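Local coordinates for glucose-6-phosphate isomerase (Thermus thermophilus, PDB 1ZZG), which probably catalyses the reversible isomerisation of glucose 6-phosphate to fructose 6-phosphate, a step shared by glycolysis and gluconeogenesis, at residues H154-T159 with G174-A179. Residues are numbered along the deposited sequence; the frame is centred on the assembly and turned at random.
Sequences HLVVTT and GLKAFA
A beta-alpha-beta unit at the margin of the five-stranded parallel sheet of the SIS-type fold brings strand 155-159 beside the edge strand 176-179, with helix 165-173 making the crossover. Val-157 is gripped through both its backbone polar atoms: its N donates to Lys-176 O (3.0 Å) in an almost straight bond, and its O accepts from Phe-178 N at 2.7 Å. Thr-159 N then reaches Phe-178 O (3.1 Å), continuing the parallel pattern. At the start of the pair the chains splay, and a water replaces the preceding direct bond, donating to Leu-155 O (2.7 Å) and accepting from Lys-176 N (2.8 Å).

On the side facing helix 165-173, Leu-155 CD2 meets Leu-175 CD1 at 3.6 Å, and both leucines also touch Phe-169 of that helix. The other face carries Val-156 and Phe-178. Val-156 CG2 lies near the ring plane of Phe-178 at its edge, 3.9 Å from CD2, while Leu-197 of helix 193-201 packs on both residues. Within the edge strand, Lys-176 bends at chi2 (67°) and chi4 (65°), which sets NZ over the same ring toward its rim; NZ also forms a long, weak ion pair with Glu-55. Direct backbone bonds hold the edge strand from the carbonyl of Lys-176 through Phe-178; where the strands part at Leu-155, the water and the leucine pair join them instead.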
loop_
_atom_site.group_PDB
_atom_site.type_symbol
_atom_site.label_atom_id
_atom_site.label_comp_id
_atom_site.label_asym_id
_atom_site.label_seq_id
_atom_site.Cartn_x
_atom_site.Cartn_y
_atom_site.Cartn_z
ATOM N N HIS A 154 -9.679 22.832 19.061
ATOM C CA HIS A 154 -9.737 21.828 18.003
ATOM C C HIS A 154 -8.406 21.576 17.286
ATOM O O HIS A 154 -8.354 20.818 16.316
ATOM C CB HIS A 154 -10.816 22.219 16.985
ATOM C CG HIS A 154 -12.208 22.179 17.537
ATOM N ND1 HIS A 154 -13.130 21.225 17.164
ATOM C CD2 HIS A 154 -12.824 22.956 18.460
ATOM C CE1 HIS A 154 -14.254 21.415 17.834
ATOM N NE2 HIS A 154 -14.094 22.458 18.628
ATOM N N LEU A 155 -7.339 22.214 17.758
ATOM C CA LEU A 155 -6.017 22.035 17.163
ATOM C C LEU A 155 -4.992 21.664 18.231
ATOM O O LEU A 155 -4.766 22.414 19.184
ATOM C CB LEU A 155 -5.563 23.310 16.445
ATOM C CG LEU A 155 -4.149 23.259 15.849
ATOM C CD1 LEU A 155 -4.074 22.168 14.791
ATOM C CD2 LEU A 155 -3.794 24.610 15.241
ATOM N N VAL A 156 -4.384 20.493 18.071
ATOM C CA VAL A 156 -3.373 20.012 18.997
ATOM C C VAL A 156 -2.101 19.748 18.194
ATOM O O VAL A 156 -2.157 19.219 17.082
ATOM C CB VAL A 156 -3.850 18.724 19.718
ATOM C CG1 VAL A 156 -4.251 17.669 18.704
ATOM C CG2 VAL A 156 -2.759 18.209 20.643
ATOM N N VAL A 157 -0.956 20.120 18.756
ATOM C CA VAL A 157 0.318 19.957 18.061
ATOM C C VAL A 157 1.258 18.928 18.693
ATOM O O VAL A 157 1.345 18.814 19.913
ATOM C CB VAL A 157 1.055 21.321 17.983
ATOM C CG1 VAL A 157 2.380 21.178 17.263
ATOM C CG2 VAL A 157 0.180 22.333 17.269
ATOM N N THR A 158 1.954 18.178 17.842
ATOM C CA THR A 158 2.922 17.177 18.287
ATOM C C THR A 158 4.207 17.520 17.542
ATOM O O THR A 158 4.288 17.348 16.325
ATOM C CB THR A 158 2.461 15.752 17.913
ATOM O OG1 THR A 158 1.227 15.459 18.583
ATOM C CG2 THR A 158 3.516 14.729 18.308
ATOM N N THR A 159 5.209 18.010 18.270
ATOM C CA THR A 159 6.464 18.426 17.649
ATOM C C THR A 159 7.609 18.472 18.670
ATOM O O THR A 159 7.405 18.193 19.852
ATOM C CB THR A 159 6.283 19.833 17.013
ATOM O OG1 THR A 159 7.406 20.153 16.185
ATOM C CG2 THR A 159 6.142 20.893 18.099
ATOM N N GLY A 174 -1.329 29.280 22.464
ATOM C CA GLY A 174 -1.833 28.591 23.640
ATOM C C GLY A 174 -2.522 27.290 23.276
ATOM O O GLY A 174 -3.595 26.964 23.800
ATOM N N LEU A 175 -1.899 26.543 22.371
ATOM C CA LEU A 175 -2.444 25.271 21.919
ATOM C C LEU A 175 -1.873 24.117 22.724
ATOM O O LEU A 175 -0.741 24.187 23.208
ATOM C CB LEU A 175 -2.104 25.049 20.443
ATOM C CG LEU A 175 -2.466 26.188 19.491
ATOM C CD1 LEU A 175 -2.004 25.841 18.088
ATOM C CD2 LEU A 175 -3.970 26.434 19.529
ATOM N N LYS A 176 -2.655 23.055 22.875
ATOM C CA LYS A 176 -2.166 21.887 23.589
ATOM C C LYS A 176 -1.057 21.345 22.699
ATOM O O LYS A 176 -1.174 21.353 21.471
ATOM C CB LYS A 176 -3.253 20.827 23.731
ATOM C CG LYS A 176 -2.820 19.616 24.546
ATOM C CD LYS A 176 -2.582 19.996 26.003
ATOM C CE LYS A 176 -2.231 18.785 26.854
ATOM N NZ LYS A 176 -0.940 18.189 26.430
ATOM N N ALA A 177 0.024 20.886 23.306
ATOM C CA ALA A 177 1.124 20.361 22.516
ATOM C C ALA A 177 1.791 19.183 23.200
ATOM O O ALA A 177 1.942 19.151 24.423
ATOM C CB ALA A 177 2.143 21.462 22.245
ATOM N N PHE A 178 2.166 18.205 22.391
ATOM C CA PHE A 178 2.836 17.018 22.878
ATOM C C PHE A 178 4.218 17.037 22.259
ATOM O O PHE A 178 4.423 17.633 21.202
ATOM C CB PHE A 178 2.054 15.771 22.468
ATOM C CG PHE A 178 0.818 15.544 23.290
ATOM C CD1 PHE A 178 0.906 14.986 24.561
ATOM C CD2 PHE A 178 -0.434 15.888 22.793
ATOM C CE1 PHE A 178 -0.233 14.770 25.327
ATOM C CE2 PHE A 178 -1.584 15.677 23.547
ATOM C CZ PHE A 178 -1.484 15.115 24.816
ATOM N N ALA A 179 5.164 16.376 22.914
ATOM C CA ALA A 179 6.535 16.384 22.447
ATOM C C ALA A 179 7.086 15.121 21.811
ATOM O O ALA A 179 6.823 14.006 22.257
ATOM C CB ALA A 179 7.451 16.796 23.599
HETATM O O HOH W 1 -5.227 22.923 21.826
#